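Local atomic coordinates of clostripain-related protein (Bacteroides thetaiotaomicron, PDB entry 6N9J), a protein that probably cleaves peptides and proteins as a secreted cysteine protease of the clostripain (C11) family, clan CD. Residues 229-232 with 233-236; 189-193 with 194-198; 129-132 with 133-137. All coordinates share one frame; numbering follows the deposited sequence.

Contact 1: residues 229-232 with 233-236; sequences ISNE and NWTG
Ile229 and Trp234 send their side chains out together, the isoleucine running over the indole, at the neck of a type I beta turn that runs from Ser230 to Asn233. The turn belongs to the loop between helix 206-221 and strand 239-244. Ile229 holds CG1 trans to its own nitrogen (chi1 -176°) and stays extended beyond it, which carries the terminal methyl out over the indole. There CD1 makes a CH-pi contact, 3.7 Å from the centroid of the six-membered ring of Trp234 and 16° off the ring normal. Its nearest ring atom is at the fusion of the two rings, with Ile229 CD1 3.6 Å from Trp234 CE2. A different approach is made by Asn231, whose OD1 comes to the rim of the indole near its plane, 4.2 Å from Trp234 CZ3.

The strongest polar partner of Asn231 is the bound peptide: OD1 is hydrogen-bonded to the peptide backbone and ND2 more weakly so, while Trp234 packs against that backbone too. The turn is therefore part of the wall that holds the inhibitor, and probably the substrate. Two backbone bonds close it, Ser230 N to Asn233 O at 2.9 Å and Asn233 N to Ser230 O at 3.1 Å. Nearer the Ile229 backbone is Thr235, whose hydroxyl is bonded to Ala227 O. That same oxygen, Thr235 OG1, rests 3.4 Å from Ile229 CB.

Contact 2: residues 189-193 with 194-198; sequences PGAPY and EVVVP
Val196 pushes its forked side chain back between Ala191, Pro192 and Tyr193, and each prong meets a different surface. CG1, trans to the valine nitrogen (chi1 163°), runs alongside the phenol, with Val196 CG1 4.2 Å from Tyr193 CD1. The other prong goes to the aliphatic side: Val196 CG2 is 4.1 Å from Ala191 CB and touches the CD corner of the Pro192 ring. Ala191 in turn puts its methyl over one face of the Tyr193 ring, offset toward the rim.

Pro192 is the N-cap of helix 193-200, and its carbonyl oxygen is where the first turn is gathered. Pro192 O takes hydrogen bonds from Val195 N at 2.9 Å and from Val196 N at 3.0 Å, the two donors arriving from opposite faces of the carbonyl plane. The proline ring is a bump met at three of its atoms. Besides CD against Val196, its CG meets Val195, with Pro192 CG 4.0 Å from Val195 CG2. Over CB folds the carboxylate of Glu194, sharply bent at chi2 (-86°), with Glu194 OE1 3.6 Å from Pro192 CB. Farther along, Val197 sits on the Tyr193 carbonyl, its CB 3.3 Å from Tyr193 O. At the far end of the phenol, Tyr193 OH is hydrogen-bonded to Asp159 OD2, which also accepts from Ala191 N.

Contact 3: residues 129-132 with 133-137; sequences QDTG and NGDNR
Gln129 reaches across to Asp135, and with Arg137 the three side chains make the tight half of this contact. The glutamine chain is extended, CG trans to the backbone nitrogen (chi1 -179°), which brings its amide across the carboxylate at a slant, the two planes 43° apart. Gln129 NE2 donates to Asp135 OD1 at 3.0 Å in a nearly straight bond that stays in the amide plane yet meets the oxygen from above the carboxylate plane. Arg137 takes the same carboxylate side-on in a salt bridge: NE goes to Asp135 OD1 at 3.2 Å, and NH2 goes to Asp135 OD2 at 2.9 Å. Since Gln129 NE2 and Arg137 NE reach OD1 from opposite faces, that oxygen is gripped above and below, and the carboxylate can hardly turn. Next to this cluster, Asp130 and Asn136 are joined by a pair of backbone bonds, Asp130 N to Asn136 O being 2.9 Å.

Toward the tip the packing gives way to turn and solvent. Gly132, Asn133 and Gly134 are exposed, and the first two touch a crystal neighbour. Asp130, which is buried, is the inner end of this part, its OD1 accepting from Gly132 N at 3.0 Å to form an Asx turn. A water fills in beyond it: Asn133 N donates to this water, which lies 2.8 Å from Asp130 OD1 and 3.0 Å from Gly134 O. The other oxygen, Asp130 OD2, is taken by Ser83 N. Altogether this is a two-stranded antiparallel beta hairpin, strands 127-130 and 136-138, with an Asx turn and a bound water in its connecting loop.

Overall arrangement
From the N terminus, contact 3 comes first, folding the chain back between strands 127-130 and 136-138. Contact 2 follows, where the loop after strand 178-181 turns into helix 193-200. Contact 1 closes last, in the loop that leads from helix 206-221 to strand 239-244. The three are in series; none nests within or crosses another. Contacts 1 and 2 meet through Pro189, with Trp234 CE3 3.6 Å from Pro189 CD, so the loop following strand 178-181 packs on the loop leading into its antiparallel neighbour 239-244. Contact 1 meets the bound peptide through Asn231 and Trp234. Contact 3 stands apart, its nearest atoms about 14 Å from contact 2 and about 15 Å from contact 1.

Contact 1: residues 229-232 with 233-236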
ATOM      1  N   ILE A 229       1.328 -23.871  -0.057  1.00 30.18           N
ATOM      2  CA  ILE A 229       1.761 -22.482  -0.116  1.00 28.87           C
ATOM      3  C   ILE A 229       3.265 -22.375   0.135  1.00 31.08           C
ATOM      4  O   ILE A 229       3.822 -23.077   0.985  1.00 30.46           O
ATOM      5  CB  ILE A 229       0.998 -21.602   0.890  1.00 25.60           C
ATOM      6  CG1 ILE A 229       1.405 -20.137   0.732  1.00 21.97           C
ATOM      7  CG2 ILE A 229       1.210 -22.080   2.334  1.00 26.25           C
ATOM      8  CD1 ILE A 229       0.641 -19.212   1.635  1.00 16.94           C
ATOM      9  N   SER A 230       3.926 -21.520  -0.639  1.00 30.55           N
ATOM     10  CA  SER A 230       5.350 -21.266  -0.440  1.00 31.10           C
ATOM     11  C   SER A 230       5.701 -19.891  -0.985  1.00 29.85           C
ATOM     12  O   SER A 230       4.885 -19.257  -1.639  1.00 27.44           O
ATOM     13  CB  SER A 230       6.202 -22.340  -1.115  1.00 30.40           C
ATOM     14  OG  SER A 230       6.131 -22.218  -2.525  1.00 31.53           O
ATOM     15  N   ASN A 231       6.913 -19.430  -0.700  1.00 33.61           N
ATOM     16  CA  ASN A 231       7.374 -18.146  -1.213  1.00 34.47           C
ATOM     17  C   ASN A 231       7.463 -18.187  -2.747  1.00 37.86           C
ATOM     18  O   ASN A 231       7.356 -17.156  -3.414  1.00 36.65           O
ATOM     19  CB  ASN A 231       8.728 -17.774  -0.588  1.00 32.48           C
ATOM     20  CG  ASN A 231       8.636 -17.498   0.919  1.00 31.92           C
ATOM     21  OD1 ASN A 231       7.664 -16.905   1.404  1.00 30.15           O
ATOM     22  ND2 ASN A 231       9.650 -17.933   1.662  1.00 31.39           N
ATOM     23  N   GLU A 232       7.632 -19.392  -3.292  1.00 41.86           N
ATOM     24  CA  GLU A 232       7.714 -19.596  -4.739  1.00 45.33           C
ATOM     25  C   GLU A 232       6.351 -19.807  -5.384  1.00 43.11           C
ATOM     26  O   GLU A 232       6.223 -19.773  -6.610  1.00 42.51           O
ATOM     27  CB  GLU A 232       8.605 -20.799  -5.060  1.00 51.39           C
ATOM     28  CG  GLU A 232      10.086 -20.498  -5.071  1.00 56.42           C
ATOM     29  CD  GLU A 232      10.703 -20.529  -3.687  1.00 61.83           C
ATOM     30  OE1 GLU A 232       9.966 -20.752  -2.701  1.00 62.06           O
ATOM     31  OE2 GLU A 232      11.934 -20.335  -3.586  1.00 65.74           O
ATOM     32  N   ASN A 233       5.338 -20.034  -4.555  1.00 41.48           N
ATOM     33  CA  ASN A 233       4.013 -20.403  -5.043  1.00 40.04           C
ATOM     34  C   ASN A 233       2.918 -20.057  -4.038  1.00 34.05           C
ATOM     35  O   ASN A 233       2.592 -20.862  -3.171  1.00 30.81           O
ATOM     36  CB  ASN A 233       3.979 -21.900  -5.361  1.00 44.70           C
ATOM     37  CG  ASN A 233       2.646 -22.350  -5.930  1.00 47.78           C
ATOM     38  OD1 ASN A 233       1.928 -21.568  -6.556  1.00 49.15           O
ATOM     39  ND2 ASN A 233       2.313 -23.622  -5.718  1.00 48.71           N
ATOM     40  N   TRP A 234       2.342 -18.867  -4.166  1.00 30.77           N
ATOM     41  CA  TRP A 234       1.394 -18.405  -3.166  1.00 27.27           C
ATOM     42  C   TRP A 234      -0.022 -18.856  -3.480  1.00 25.95           C
ATOM     43  O   TRP A 234      -0.652 -18.352  -4.414  1.00 25.24           O
ATOM     44  CB  TRP A 234       1.440 -16.888  -3.035  1.00 23.26           C
ATOM     45  CG  TRP A 234       0.956 -16.419  -1.710  1.00 24.07           C
ATOM     46  CD1 TRP A 234      -0.330 -16.105  -1.366  1.00 20.86           C
ATOM     47  CD2 TRP A 234       1.750 -16.224  -0.526  1.00 23.82           C
ATOM     48  NE1 TRP A 234      -0.382 -15.721  -0.041  1.00 20.14           N
ATOM     49  CE2 TRP A 234       0.879 -15.781   0.493  1.00 21.89           C
ATOM     50  CE3 TRP A 234       3.113 -16.369  -0.235  1.00 25.66           C
ATOM     51  CZ2 TRP A 234       1.327 -15.483   1.780  1.00 23.79           C
ATOM     52  CZ3 TRP A 234       3.556 -16.073   1.041  1.00 26.36           C
ATOM     53  CH2 TRP A 234       2.667 -15.636   2.034  1.00 24.61           C
ATOM     54  N   THR A 235      -0.510 -19.805  -2.681  1.00 22.48           N
ATOM     55  CA  THR A 235      -1.866 -20.328  -2.811  1.00 19.77           C
ATOM     56  C   THR A 235      -2.796 -19.766  -1.721  1.00 19.40           C
ATOM     57  O   THR A 235      -3.961 -20.157  -1.614  1.00 19.44           O
ATOM     58  CB  THR A 235      -1.877 -21.878  -2.748  1.00 25.09           C
ATOM     59  OG1 THR A 235      -1.337 -22.324  -1.493  1.00 22.76           O
ATOM     60  CG2 THR A 235      -1.045 -22.474  -3.883  1.00 25.45           C
ATOM     61  N   GLY A 236      -2.279 -18.832  -0.927  1.00 19.26           N
ATOM     62  CA  GLY A 236      -3.012 -18.307   0.216  1.00 20.21           C
ATOM     63  C   GLY A 236      -3.981 -17.170  -0.075  1.00 22.48           C
ATOM     64  O   GLY A 236      -4.627 -16.671   0.845  1.00 21.13           O
TER

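Contact 2: residues 189-193 with 194-198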
ATOM      1  N   PRO A 189       5.659 -12.533  -2.164  1.00 20.91           N
ATOM      2  CA  PRO A 189       5.923 -12.300  -3.592  1.00 21.10           C
ATOM      3  C   PRO A 189       5.353 -10.995  -4.129  1.00 19.56           C
ATOM      4  O   PRO A 189       5.752 -10.574  -5.206  1.00 18.48           O
ATOM      5  CB  PRO A 189       5.245 -13.495  -4.274  1.00 19.74           C
ATOM      6  CG  PRO A 189       5.263 -14.566  -3.243  1.00 18.56           C
ATOM      7  CD  PRO A 189       5.034 -13.849  -1.941  1.00 19.27           C
ATOM      8  N   GLY A 190       4.432 -10.376  -3.397  1.00 20.15           N
ATOM      9  CA  GLY A 190       3.850  -9.111  -3.809  1.00 21.34           C
ATOM     10  C   GLY A 190       3.133  -9.158  -5.150  1.00 22.79           C
ATOM     11  O   GLY A 190       2.564 -10.178  -5.534  1.00 24.72           O
ATOM     12  N   ALA A 191       3.149  -8.039  -5.862  1.00 21.36           N
ATOM     13  CA  ALA A 191       2.454  -7.955  -7.133  1.00 23.26           C
ATOM     14  C   ALA A 191       3.050  -8.891  -8.175  1.00 24.97           C
ATOM     15  O   ALA A 191       4.245  -9.183  -8.156  1.00 25.16           O
ATOM     16  CB  ALA A 191       2.463  -6.514  -7.653  1.00 22.82           C
ATOM     17  N   PRO A 192       2.192  -9.390  -9.071  1.00 26.93           N
ATOM     18  CA  PRO A 192       2.565 -10.026 -10.339  1.00 24.85           C
ATOM     19  C   PRO A 192       2.862  -8.955 -11.397  1.00 25.94           C
ATOM     20  O   PRO A 192       1.998  -8.588 -12.217  1.00 20.78           O
ATOM     21  CB  PRO A 192       1.323 -10.836 -10.694  1.00 24.41           C
ATOM     22  CG  PRO A 192       0.188 -10.016 -10.105  1.00 23.21           C
ATOM     23  CD  PRO A 192       0.739  -9.461  -8.819  1.00 24.29           C
ATOM     24  N   TYR A 193       4.094  -8.452 -11.384  1.00 28.88           N
ATOM     25  CA  TYR A 193       4.422  -7.258 -12.153  1.00 26.03           C
ATOM     26  C   TYR A 193       4.430  -7.501 -13.646  1.00 25.56           C
ATOM     27  O   TYR A 193       4.575  -6.563 -14.427  1.00 28.08           O
ATOM     28  CB  TYR A 193       5.764  -6.693 -11.703  1.00 26.83           C
ATOM     29  CG  TYR A 193       5.651  -5.958 -10.392  1.00 22.84           C
ATOM     30  CD1 TYR A 193       5.092  -4.686 -10.345  1.00 21.79           C
ATOM     31  CD2 TYR A 193       6.085  -6.534  -9.208  1.00 18.51           C
ATOM     32  CE1 TYR A 193       4.968  -4.006  -9.159  1.00 24.21           C
ATOM     33  CE2 TYR A 193       5.968  -5.855  -8.002  1.00 19.93           C
ATOM     34  CZ  TYR A 193       5.403  -4.594  -7.986  1.00 23.84           C
ATOM     35  OH  TYR A 193       5.263  -3.895  -6.814  1.00 23.42           O
ATOM     36  N   GLU A 194       4.264  -8.755 -14.049  1.00 21.73           N
ATOM     37  CA  GLU A 194       4.150  -9.055 -15.466  1.00 22.03           C
ATOM     38  C   GLU A 194       2.789  -8.620 -16.022  1.00 19.11           C
ATOM     39  O   GLU A 194       2.649  -8.430 -17.228  1.00 18.25           O
ATOM     40  CB  GLU A 194       4.382 -10.546 -15.725  1.00 27.70           C
ATOM     41  CG  GLU A 194       3.239 -11.451 -15.316  1.00 30.73           C
ATOM     42  CD  GLU A 194       3.270 -11.879 -13.851  1.00 34.16           C
ATOM     43  OE1 GLU A 194       4.037 -11.310 -13.032  1.00 33.43           O
ATOM     44  OE2 GLU A 194       2.508 -12.812 -13.523  1.00 37.80           O
ATOM     45  N   VAL A 195       1.784  -8.459 -15.155  1.00 18.73           N
ATOM     46  CA  VAL A 195       0.496  -7.913 -15.602  1.00 18.33           C
ATOM     47  C   VAL A 195       0.136  -6.593 -14.912  1.00 14.62           C
ATOM     48  O   VAL A 195      -0.660  -5.828 -15.431  1.00 15.60           O
ATOM     49  CB  VAL A 195      -0.671  -8.908 -15.400  1.00 20.72           C
ATOM     50  CG1 VAL A 195      -0.691  -9.944 -16.522  1.00 21.69           C
ATOM     51  CG2 VAL A 195      -0.624  -9.564 -14.001  1.00 19.12           C
ATOM     52  N   VAL A 196       0.734  -6.310 -13.763  1.00 16.44           N
ATOM     53  CA  VAL A 196       0.516  -5.022 -13.109  1.00 16.53           C
ATOM     54  C   VAL A 196       1.216  -3.869 -13.859  1.00 20.34           C
ATOM     55  O   VAL A 196       0.669  -2.766 -13.944  1.00 21.95           O
ATOM     56  CB  VAL A 196       0.980  -5.054 -11.636  1.00 15.88           C
ATOM     57  CG1 VAL A 196       1.142  -3.635 -11.082  1.00 14.56           C
ATOM     58  CG2 VAL A 196      -0.017  -5.842 -10.789  1.00 16.64           C
ATOM     59  N   VAL A 197       2.394  -4.120 -14.436  1.00 21.64           N
ATOM     60  CA  VAL A 197       3.150  -3.047 -15.119  1.00 17.79           C
ATOM     61  C   VAL A 197       2.374  -2.412 -16.283  1.00 15.01           C
ATOM     62  O   VAL A 197       2.304  -1.189 -16.355  1.00 14.50           O
ATOM     63  CB  VAL A 197       4.546  -3.536 -15.626  1.00 18.91           C
ATOM     64  CG1 VAL A 197       5.020  -2.736 -16.860  1.00 15.75           C
ATOM     65  CG2 VAL A 197       5.569  -3.433 -14.512  1.00 20.23           C
ATOM     66  N   PRO A 198       1.781  -3.220 -17.186  1.00 15.20           N
ATOM     67  CA  PRO A 198       0.966  -2.525 -18.191  1.00 19.19           C
ATOM     68  C   PRO A 198      -0.230  -1.777 -17.578  1.00 21.27           C
ATOM     69  O   PRO A 198      -0.627  -0.735 -18.099  1.00 21.03           O
ATOM     70  CB  PRO A 198       0.487  -3.663 -19.109  1.00 19.38           C
ATOM     71  CG  PRO A 198       1.465  -4.777 -18.892  1.00 16.66           C
ATOM     72  CD  PRO A 198       1.847  -4.673 -17.441  1.00 15.71           C
TER

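Contact 3: residues 129-132 with 133-137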
ATOM      1  N   GLN A 129      11.140  -0.515   5.691  1.00 17.95           N
ATOM      2  CA  GLN A 129      12.195  -0.835   6.628  1.00 20.24           C
ATOM      3  C   GLN A 129      13.525  -0.886   5.900  1.00 21.84           C
ATOM      4  O   GLN A 129      13.611  -1.369   4.769  1.00 20.40           O
ATOM      5  CB  GLN A 129      11.921  -2.162   7.325  1.00 19.03           C
ATOM      6  CG  GLN A 129      12.978  -2.540   8.341  1.00 20.68           C
ATOM      7  CD  GLN A 129      12.762  -3.931   8.888  1.00 22.14           C
ATOM      8  OE1 GLN A 129      12.409  -4.861   8.151  1.00 21.15           O
ATOM      9  NE2 GLN A 129      12.949  -4.085  10.191  1.00 24.00           N
ATOM     10  N   ASP A 130      14.544  -0.352   6.554  1.00 23.28           N
ATOM     11  CA  ASP A 130      15.922  -0.459   6.111  1.00 26.37           C
ATOM     12  C   ASP A 130      16.752  -0.890   7.316  1.00 28.71           C
ATOM     13  O   ASP A 130      16.838  -0.148   8.297  1.00 29.72           O
ATOM     14  CB  ASP A 130      16.404   0.879   5.546  1.00 28.67           C
ATOM     15  CG  ASP A 130      17.773   0.791   4.910  1.00 32.03           C
ATOM     16  OD1 ASP A 130      18.765   0.589   5.655  1.00 34.39           O
ATOM     17  OD2 ASP A 130      17.856   0.955   3.673  1.00 30.14           O
ATOM     18  N   THR A 131      17.339  -2.087   7.258  1.00 29.35           N
ATOM     19  CA  THR A 131      18.161  -2.588   8.368  1.00 32.29           C
ATOM     20  C   THR A 131      19.667  -2.509   8.084  1.00 35.16           C
ATOM     21  O   THR A 131      20.463  -3.184   8.741  1.00 38.85           O
ATOM     22  CB  THR A 131      17.804  -4.057   8.739  1.00 23.64           C
ATOM     23  OG1 THR A 131      18.003  -4.915   7.610  1.00 25.09           O
ATOM     24  CG2 THR A 131      16.364  -4.165   9.204  1.00 20.92           C
ATOM     25  N   GLY A 132      20.053  -1.667   7.129  1.00 35.42           N
ATOM     26  CA  GLY A 132      21.451  -1.510   6.753  1.00 36.75           C
ATOM     27  C   GLY A 132      22.359  -1.060   7.882  1.00 38.31           C
ATOM     28  O   GLY A 132      23.412  -1.653   8.117  1.00 39.45           O
ATOM     29  N   ASN A 133      21.957  -0.002   8.576  1.00 37.85           N
ATOM     30  CA  ASN A 133      22.692   0.476   9.746  1.00 38.54           C
ATOM     31  C   ASN A 133      21.711   0.753  10.879  1.00 36.36           C
ATOM     32  O   ASN A 133      21.298   1.893  11.085  1.00 37.30           O
ATOM     33  CB  ASN A 133      23.497   1.735   9.413  1.00 39.08           C
ATOM     34  CG  ASN A 133      24.364   2.206  10.575  1.00 39.50           C
ATOM     35  OD1 ASN A 133      24.910   1.400  11.335  1.00 37.95           O
ATOM     36  ND2 ASN A 133      24.490   3.522  10.717  1.00 40.18           N
ATOM     37  N   GLY A 134      21.334  -0.298  11.599  1.00 32.95           N
ATOM     38  CA  GLY A 134      20.263  -0.206  12.568  1.00 32.65           C
ATOM     39  C   GLY A 134      18.912  -0.444  11.920  1.00 32.11           C
ATOM     40  O   GLY A 134      18.804  -0.519  10.694  1.00 33.39           O
ATOM     41  N   ASP A 135      17.876  -0.552  12.744  1.00 29.21           N
ATOM     42  CA  ASP A 135      16.523  -0.801  12.263  1.00 28.92           C
ATOM     43  C   ASP A 135      15.784   0.518  12.042  1.00 30.60           C
ATOM     44  O   ASP A 135      15.326   1.139  13.001  1.00 32.42           O
ATOM     45  CB  ASP A 135      15.767  -1.676  13.266  1.00 28.56           C
ATOM     46  CG  ASP A 135      14.468  -2.226  12.714  1.00 29.46           C
ATOM     47  OD1 ASP A 135      13.935  -1.679  11.725  1.00 25.81           O
ATOM     48  OD2 ASP A 135      13.966  -3.217  13.291  1.00 34.31           O
ATOM     49  N   ASN A 136      15.680   0.946  10.783  1.00 29.44           N
ATOM     50  CA  ASN A 136      14.977   2.182  10.448  1.00 27.53           C
ATOM     51  C   ASN A 136      13.656   1.956   9.723  1.00 24.27           C
ATOM     52  O   ASN A 136      13.561   1.107   8.840  1.00 23.55           O
ATOM     53  CB  ASN A 136      15.859   3.080   9.589  1.00 29.48           C
ATOM     54  CG  ASN A 136      17.078   3.547  10.316  1.00 30.06           C
ATOM     55  OD1 ASN A 136      18.177   3.054  10.077  1.00 34.24           O
ATOM     56  ND2 ASN A 136      16.901   4.501  11.215  1.00 27.91           N
ATOM     57  N   ARG A 137      12.641   2.728  10.100  1.00 22.89           N
ATOM     58  CA  ARG A 137      11.323   2.638   9.482  1.00 23.01           C
ATOM     59  C   ARG A 137      10.761   4.036   9.283  1.00 22.56           C
ATOM     60  O   ARG A 137      11.162   4.970   9.975  1.00 25.86           O
ATOM     61  CB  ARG A 137      10.384   1.797  10.341  1.00 25.05           C
ATOM     62  CG  ARG A 137      10.945   0.419  10.648  1.00 25.74           C
ATOM     63  CD  ARG A 137      10.057  -0.389  11.543  1.00 25.36           C
ATOM     64  NE  ARG A 137      10.802  -1.499  12.139  1.00 27.72           N
ATOM     65  CZ  ARG A 137      10.271  -2.406  12.955  1.00 27.82           C
ATOM     66  NH1 ARG A 137       8.981  -2.340  13.266  1.00 24.12           N
ATOM     67  NH2 ARG A 137      11.028  -3.375  13.460  1.00 29.14           N
TER
HETATM   68  O   HOH W   1      19.595   1.069   8.329  1.00 36.30           O